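Local atomic coordinates of putative DNA helicase (Lactobacillus plantarum, PDB entry 3DMN), a protein that is a putative DNA helicase whose UvrD-like C-terminal domain probably takes part in ATP-driven unwinding of DNA. Residues Q9-F14 with H146-V151; D13-I18 with I140-M145; T63-G68 with L113-V118. All blocks are in the same frame, centred on the assembly; numbering follows the deposited sequence. Where two conformers were deposited one is given.

Interaction 1: residues Q9-F14 with H146-V151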
# COMPACT_ATOMS: atom_id res chain seq x y z
N GLN A 9 5.96 -13.78 -7.68
CA GLN A 9 7.10 -13.23 -8.44
C GLN A 9 6.91 -11.76 -8.83
O GLN A 9 7.88 -11.00 -8.86
CB GLN A 9 7.28 -14.05 -9.70
CG GLN A 9 8.46 -13.52 -10.53
CD GLN A 9 8.84 -14.48 -11.62
OE1 GLN A 9 7.98 -15.13 -12.24
NE2 GLN A 9 10.14 -14.59 -11.87
N GLN A 10 5.68 -11.38 -9.15
CA GLN A 10 5.39 -10.00 -9.59
C GLN A 10 5.73 -9.02 -8.47
O GLN A 10 6.39 -8.00 -8.71
CB GLN A 10 3.92 -9.89 -10.02
CG GLN A 10 3.67 -10.51 -11.41
CD GLN A 10 3.69 -12.01 -11.46
OE1 GLN A 10 3.55 -12.71 -10.45
NE2 GLN A 10 3.89 -12.52 -12.65
N ILE A 11 5.26 -9.32 -7.26
CA ILE A 11 5.53 -8.43 -6.12
C ILE A 11 7.01 -8.45 -5.75
O ILE A 11 7.60 -7.41 -5.49
CB ILE A 11 4.59 -8.82 -4.93
CG1 ILE A 11 3.17 -8.44 -5.32
CG2 ILE A 11 5.00 -8.15 -3.62
CD1 ILE A 11 2.15 -8.98 -4.40
N THR A 12 7.62 -9.65 -5.74
CA THR A 12 9.04 -9.80 -5.42
C THR A 12 9.91 -8.97 -6.36
O THR A 12 10.83 -8.27 -5.94
CB THR A 12 9.40 -11.29 -5.50
OG1 THR A 12 8.69 -11.99 -4.47
CG2 THR A 12 10.91 -11.48 -5.36
N ASP A 13 9.62 -9.07 -7.65
CA ASP A 13 10.40 -8.36 -8.64
C ASP A 13 10.25 -6.83 -8.58
O ASP A 13 11.22 -6.11 -8.72
CB ASP A 13 10.06 -8.84 -10.04
CG ASP A 13 10.70 -10.16 -10.36
OD1 ASP A 13 11.50 -10.71 -9.56
OD2 ASP A 13 10.39 -10.70 -11.46
N PHE A 14 9.01 -6.37 -8.43
CA PHE A 14 8.77 -4.94 -8.23
C PHE A 14 9.49 -4.44 -6.95
O PHE A 14 10.27 -3.44 -6.99
CB PHE A 14 7.27 -4.71 -8.13
CG PHE A 14 6.92 -3.29 -7.76
CD1 PHE A 14 6.75 -2.33 -8.75
CD2 PHE A 14 6.67 -2.95 -6.44
CE1 PHE A 14 6.41 -0.98 -8.43
CE2 PHE A 14 6.33 -1.64 -6.09
CZ PHE A 14 6.17 -0.66 -7.07
N HIS A 146 -0.01 -11.26 -2.26
CA HIS A 146 -0.71 -11.64 -3.51
C HIS A 146 -1.11 -10.43 -4.38
O HIS A 146 -1.02 -10.50 -5.60
CB HIS A 146 -1.91 -12.56 -3.20
CG HIS A 146 -1.51 -13.79 -2.40
ND1 HIS A 146 -2.11 -14.15 -1.20
CD2 HIS A 146 -0.53 -14.70 -2.61
CE1 HIS A 146 -1.53 -15.23 -0.72
NE2 HIS A 146 -0.57 -15.59 -1.56
N GLU A 147 -1.52 -9.33 -3.75
CA GLU A 147 -1.93 -8.12 -4.49
C GLU A 147 -1.29 -6.90 -3.83
O GLU A 147 -1.30 -6.77 -2.63
CB GLU A 147 -3.45 -7.98 -4.44
CG GLU A 147 -4.01 -7.04 -5.51
CD GLU A 147 -4.08 -7.70 -6.90
OE1 GLU A 147 -4.04 -8.96 -6.97
OE2 GLU A 147 -4.23 -6.98 -7.91
N LEU A 148 -0.74 -6.03 -4.66
CA LEU A 148 -0.09 -4.81 -4.16
C LEU A 148 -0.53 -3.62 -4.99
O LEU A 148 -0.41 -3.63 -6.22
CB LEU A 148 1.43 -4.98 -4.22
CG LEU A 148 2.27 -3.73 -3.92
CD1 LEU A 148 2.05 -3.27 -2.46
CD2 LEU A 148 3.79 -3.96 -4.25
N THR A 149 -1.01 -2.60 -4.29
CA THR A 149 -1.51 -1.37 -4.94
C THR A 149 -0.79 -0.24 -4.24
O THR A 149 -0.65 -0.24 -3.05
CB THR A 149 -3.03 -1.17 -4.70
OG1 THR A 149 -3.75 -2.26 -5.27
CG2 THR A 149 -3.51 0.14 -5.37
N LEU A 150 -0.33 0.74 -5.02
CA LEU A 150 0.25 1.98 -4.46
C LEU A 150 -0.57 3.13 -4.95
O LEU A 150 -0.78 3.30 -6.15
CB LEU A 150 1.73 2.19 -4.86
CG LEU A 150 2.76 1.26 -4.24
CD1 LEU A 150 2.71 -0.10 -4.88
CD2 LEU A 150 4.16 1.87 -4.50
N VAL A 151 -1.00 3.97 -4.00
CA VAL A 151 -1.72 5.21 -4.34
C VAL A 151 -0.87 6.38 -3.95
O VAL A 151 -0.41 6.44 -2.82
CB VAL A 151 -3.12 5.30 -3.62
CG1 VAL A 151 -3.82 6.63 -3.93
CG2 VAL A 151 -4.01 4.12 -4.02

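Interaction 2: residues D13-I18 with I140-M145. With ACT (acetate ion), chain G.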
# COMPACT_ATOMS: atom_id res chain seq x y z
N ASP A 13 9.62 -9.07 -7.65
CA ASP A 13 10.40 -8.36 -8.64
C ASP A 13 10.25 -6.83 -8.58
O ASP A 13 11.22 -6.11 -8.72
CB ASP A 13 10.06 -8.84 -10.04
CG ASP A 13 10.70 -10.16 -10.36
OD1 ASP A 13 11.50 -10.71 -9.56
OD2 ASP A 13 10.39 -10.70 -11.46
N PHE A 14 9.01 -6.37 -8.43
CA PHE A 14 8.77 -4.94 -8.23
C PHE A 14 9.49 -4.44 -6.95
O PHE A 14 10.27 -3.44 -6.99
CB PHE A 14 7.27 -4.71 -8.13
CG PHE A 14 6.92 -3.29 -7.76
CD1 PHE A 14 6.75 -2.33 -8.75
CD2 PHE A 14 6.67 -2.95 -6.44
CE1 PHE A 14 6.41 -0.98 -8.43
CE2 PHE A 14 6.33 -1.64 -6.09
CZ PHE A 14 6.17 -0.66 -7.07
N THR A 15 9.29 -5.14 -5.83
CA THR A 15 9.87 -4.64 -4.60
C THR A 15 11.39 -4.67 -4.56
O THR A 15 12.01 -3.77 -3.99
CB THR A 15 9.29 -5.35 -3.37
OG1 THR A 15 9.62 -6.75 -3.40
CG2 THR A 15 7.78 -5.17 -3.31
N LYS A 16 12.01 -5.69 -5.17
CA LYS A 16 13.47 -5.80 -5.10
C LYS A 16 14.13 -4.54 -5.69
O LYS A 16 15.19 -4.13 -5.26
CB LYS A 16 13.97 -7.07 -5.80
CG LYS A 16 13.92 -7.00 -7.31
CD LYS A 16 14.13 -8.34 -7.95
CE LYS A 16 13.96 -8.19 -9.46
NZ LYS A 16 14.29 -9.60 -10.02
N GLU A 17 13.47 -3.91 -6.67
CA GLU A 17 14.09 -2.81 -7.41
C GLU A 17 13.95 -1.50 -6.64
O GLU A 17 14.49 -0.47 -7.07
CB GLU A 17 13.47 -2.70 -8.79
CG GLU A 17 13.74 -3.97 -9.63
CD GLU A 17 13.82 -3.72 -11.13
OE1 GLU A 17 13.41 -2.66 -11.62
OE2 GLU A 17 14.21 -4.67 -11.85
N ILE A 18 13.22 -1.54 -5.52
CA ILE A 18 13.13 -0.33 -4.65
C ILE A 18 14.46 -0.08 -3.93
O ILE A 18 14.83 1.07 -3.62
CB ILE A 18 11.99 -0.44 -3.64
CG1 ILE A 18 10.66 -0.57 -4.39
CG2 ILE A 18 11.93 0.82 -2.71
CD1 ILE A 18 9.43 -0.89 -3.54
N ILE A 140 7.41 -1.92 3.45
CA ILE A 140 5.96 -1.80 3.37
C ILE A 140 5.40 -2.61 2.20
O ILE A 140 4.46 -3.38 2.34
CB ILE A 140 5.57 -0.34 3.22
CG1 ILE A 140 5.92 0.41 4.52
CG2 ILE A 140 4.08 -0.20 2.87
CD1 ILE A 140 5.69 1.95 4.40
N CYS A 141 5.99 -2.41 1.03
CA CYS A 141 5.47 -3.07 -0.16
C CYS A 141 5.63 -4.59 -0.03
O CYS A 141 4.77 -5.34 -0.52
CB CYS A 141 6.20 -2.56 -1.39
SG CYS A 141 5.77 -0.89 -1.85
N SER A 142 6.70 -5.03 0.64
CA SER A 142 7.03 -6.44 0.75
C SER A 142 6.06 -7.20 1.69
O SER A 142 6.12 -8.43 1.77
CB SER A 142 8.50 -6.63 1.15
OG SER A 142 9.36 -6.15 0.12
N ARG A 143 5.20 -6.46 2.40
CA ARG A 143 4.17 -7.08 3.27
C ARG A 143 3.08 -7.74 2.44
O ARG A 143 2.32 -8.54 2.97
CB ARG A 143 3.52 -6.06 4.18
CG ARG A 143 4.51 -5.27 5.03
CD ARG A 143 4.78 -5.95 6.29
NE ARG A 143 5.80 -5.27 7.09
CZ ARG A 143 6.61 -5.91 7.91
NH1 ARG A 143 6.51 -7.24 8.04
NH2 ARG A 143 7.54 -5.24 8.61
N ALA A 144 2.97 -7.37 1.15
CA ALA A 144 1.92 -7.94 0.28
C ALA A 144 2.32 -9.28 -0.24
O ALA A 144 3.41 -9.44 -0.85
CB ALA A 144 1.65 -7.02 -0.95
N MSE A 145 1.42 -10.24 -0.07
CA MSE A 145 1.68 -11.60 -0.54
C MSE A 145 1.18 -11.77 -1.97
O MSE A 145 1.89 -12.36 -2.80
CB MSE A 145 1.08 -12.65 0.41
CG MSE A 145 1.72 -12.65 1.76
SE MSE A 145 3.67 -13.07 1.74
CE MSE A 145 4.42 -11.27 2.04
C ACT G . 6.75 -1.96 7.55
O ACT G . 7.17 -2.79 8.40
OXT ACT G . 5.77 -2.31 6.89
CH3 ACT G . 7.41 -0.65 7.36
O HOH W 1 10.29 -8.53 -1.05

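Interaction 3: residues T63-G68 with L113-V118. With FMT (formic acid), chain P.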
# COMPACT_ATOMS: atom_id res chain seq x y z
N THR A 63 -8.20 -10.28 1.26
CA THR A 63 -8.22 -9.56 2.52
C THR A 63 -7.13 -8.50 2.42
O THR A 63 -5.95 -8.84 2.27
CB THR A 63 -7.89 -10.47 3.68
OG1 THR A 63 -8.86 -11.53 3.74
CG2 THR A 63 -7.91 -9.68 4.99
N THR A 64 -7.55 -7.24 2.51
CA THR A 64 -6.67 -6.09 2.32
C THR A 64 -6.26 -5.35 3.60
O THR A 64 -7.13 -5.08 4.46
CB THR A 64 -7.33 -5.09 1.34
OG1 THR A 64 -7.78 -5.79 0.15
CG2 THR A 64 -6.37 -3.97 1.01
N ALA A 65 -4.97 -5.01 3.73
CA ALA A 65 -4.50 -4.01 4.71
C ALA A 65 -4.03 -2.77 4.00
O ALA A 65 -3.38 -2.87 2.96
CB ALA A 65 -3.39 -4.55 5.55
N ILE A 66 -4.36 -1.60 4.54
CA ILE A 66 -3.82 -0.36 4.02
C ILE A 66 -2.69 0.07 4.95
O ILE A 66 -2.90 0.15 6.18
CB ILE A 66 -4.85 0.74 4.06
CG1 ILE A 66 -6.09 0.29 3.28
CG2 ILE A 66 -4.22 2.04 3.53
CD1 ILE A 66 -7.29 1.29 3.43
N ILE A 67 -1.49 0.24 4.39
CA ILE A 67 -0.33 0.66 5.22
C ILE A 67 0.03 2.11 4.93
O ILE A 67 0.33 2.46 3.77
CB ILE A 67 0.91 -0.24 4.97
CG1 ILE A 67 0.50 -1.70 5.15
CG2 ILE A 67 2.04 0.17 5.92
CD1 ILE A 67 1.62 -2.77 4.93
N GLY A 68 -0.06 2.94 5.96
CA GLY A 68 0.33 4.38 5.86
C GLY A 68 1.70 4.54 6.56
O GLY A 68 2.09 3.72 7.36
N LEU A 113 4.32 -8.93 9.95
CA LEU A 113 2.99 -9.20 9.38
C LEU A 113 3.07 -9.40 7.88
O LEU A 113 3.89 -8.81 7.22
CB LEU A 113 2.00 -8.07 9.70
CG LEU A 113 1.74 -7.79 11.20
CD1 LEU A 113 0.64 -6.73 11.34
CD2 LEU A 113 1.41 -9.05 11.97
N GLU A 114 2.20 -10.26 7.36
CA GLU A 114 2.04 -10.38 5.90
C GLU A 114 0.54 -10.32 5.65
O GLU A 114 -0.25 -10.77 6.49
CB GLU A 114 2.64 -11.71 5.38
CG GLU A 114 2.18 -12.98 6.11
CD GLU A 114 0.73 -13.43 5.80
OE1 GLU A 114 0.10 -14.05 6.68
OE2 GLU A 114 0.21 -13.15 4.69
N PHE A 115 0.16 -9.73 4.51
CA PHE A 115 -1.23 -9.58 4.15
C PHE A 115 -1.44 -10.11 2.73
O PHE A 115 -0.55 -10.01 1.90
CB PHE A 115 -1.60 -8.09 4.20
CG PHE A 115 -1.32 -7.46 5.54
CD1 PHE A 115 -2.18 -7.68 6.61
CD2 PHE A 115 -0.22 -6.62 5.71
CE1 PHE A 115 -1.92 -7.08 7.85
CE2 PHE A 115 0.04 -6.01 6.95
CZ PHE A 115 -0.82 -6.25 8.00
N ASP A 116 -2.63 -10.66 2.47
CA ASP A 116 -3.02 -11.07 1.14
C ASP A 116 -2.86 -9.92 0.14
O ASP A 116 -2.18 -10.04 -0.87
CB ASP A 116 -4.48 -11.48 1.24
CG ASP A 116 -5.01 -12.11 -0.01
OD1 ASP A 116 -4.20 -12.65 -0.80
OD2 ASP A 116 -6.25 -12.09 -0.16
N ALA A 117 -3.48 -8.79 0.47
CA ALA A 117 -3.43 -7.60 -0.39
C ALA A 117 -3.03 -6.41 0.49
O ALA A 117 -3.45 -6.29 1.66
CB ALA A 117 -4.78 -7.35 -1.00
N VAL A 118 -2.22 -5.53 -0.09
CA VAL A 118 -1.82 -4.32 0.60
C VAL A 118 -2.14 -3.15 -0.32
O VAL A 118 -1.88 -3.21 -1.52
CB VAL A 118 -0.28 -4.31 0.90
CG1 VAL A 118 0.18 -2.92 1.37
CG2 VAL A 118 0.03 -5.38 1.99
C FMT P . -10.60 -6.31 3.38
O1 FMT P . -9.99 -7.24 3.89
O2 FMT P . -10.56 -5.14 3.78

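Interaction 1: residues Q9-F14 with H146-V151
Ile11 and Leu148 mark the closest backbone approach, with the axes of helix 9-14 and strand 147-151 about 9.0 Å apart and inclined at 42°. No hydrogen bond joins the two segments. The contact is made of apolar side chains from one side of the helix and one face of the strand. Ile11 reaches the peptide ahead of Leu148. Its CG1 sits beside the backbone N (chi1 -69°) and chi2 is extended. This carries CD1 to the peptide between His146 and Glu147, where Ile11 CD1 is 3.6 Å from His146 C. Further back, Ile11 CG1 packs on Leu148 CB at 4.0 Å. One helical turn later, Phe14 reaches across with CG anti to its backbone N (chi1 173°). The phenyl ring thereby projects toward the sheet. The Leu148 side chain runs at about a right angle to that of Phe14, and Leu148 CD2 lies obliquely to the ring, 3.8 Å from Phe14 CD2. Leu150 and Phe14 reach toward each other from opposite directions, and Leu150 CD1 comes obliquely to the ring, 4.1 Å from Phe14 CE2. Both leucines also touch Val120 of the adjoining strand, while Pro35 contacts Phe14. Thr149 faces the other side of the sheet and touches Gln53 of helix 43-59. The sheet is therefore covered by helices on both faces. This is the layered alpha/beta build of a P-loop NTPase domain, consistent with the UvrD-like helicase family.

Interaction 2: residues D13-I18 with I140-M145
Thr15 packs against Cys141 and Ser142 where two helices on the same face of the alpha/beta sheet come together. The sequence around Arg143 resembles motif VI of UvrD-like helicases, whose arginine contacts the ATP phosphates in relatives. Thr15 has OG1 between its backbone N and carbonyl carbon (chi1 63°). From there OG1 bonds back to its own helix, at Ile11 O, and leaves CG2 to meet Cys141 CB at 3.6 Å. Cys141 SG is wedged between two apolar groups. It lies near the plane of the Phe14 ring, at its edge by CE2, and 4.0 Å from Ile18 CD1. Arg143 turns away from this packing. Its chain bends at chi2 (-89°), bringing the guanidinium edge to an acetate that probably came from the crystallisation liquor. Arg143 NE points almost straight at OXT of the acetate, at 3.0 Å and 172°. A leucine here would probably leave the acetate without its NE donor and Leu113 O without its bond from NH1. Ser142 OG bonds to Tyr138 O. Ser142 has two conformers; in one, a water links the hydroxyls, so the bridge may be only part-time. That water donates to Thr15 OG1 at 3.0 Å and to Ser142 OG at 2.8 Å.

Interaction 3: residues T63-G68 with L113-V118
Ala117 O takes a hydrogen bond from Ala65 N, 2.9 Å at 163°, and a weaker CA-H...O contact from Thr64 CA at 3.3 Å. This is parallel beta pairing in the central sheet of the P-loop NTPase-like fold, with Thr64 beside Ala117 and Ala65 beside Val118. The Leu-Glu-Phe sequence just before this pairing is shared with UvrD-like helicases. One step earlier, Ala117 N bonds to Thr63 O at 3.1 Å. Beyond the backbone pairing, the Asp116 side chain adds one more bond. Its CG is anti to the backbone N (chi1 -172°), which brings OD2 to Thr63 N at 3.0 Å through the anti lone pair. Asp116 OD1 is held by His146 ND1. Asp62 lies close to OD2; the bonds from Thr63 N and His146 may offset that like charge. Thr64 and Ala117 face helix 43-59, where Thr64 OG1 bonds to Asn57. The opposite face carries Ala65, Ile67 and Val118. There Ile67 CD1 packs 3.8 Å from Val118 CG1 and also meets the Phe115 ring obliquely. Thr64 N points away from this pairing and bonds to a formic acid molecule, probably from the crystallisation liquor. Phe115 covers Ala65 in a CH-pi contact: Ala65 CB stands over the ring centre, 3.5 Å from the centroid and 11° off the normal.

Interactions 1 and 2 both start on helix 9-16 and share Asp13 and Phe14. Next along the chain comes 63-68, and its pairing with 113-118 closes the short loop of interaction 3. The chain then reaches 140-145, which closes interaction 2, and at once 146-151, which closes interaction 1. Interaction 3 is nested inside both of the others, which start from the same helix and end on successive segments. Backbone bonds from Phe115 to Arg143 and Met145, and from Val118 to Glu147, join the later segments side by side. Strands 64-68, 118-121 and 147-153 are thus adjacent in one sheet, and the N-terminal helix is packed over it beside helix 134-141.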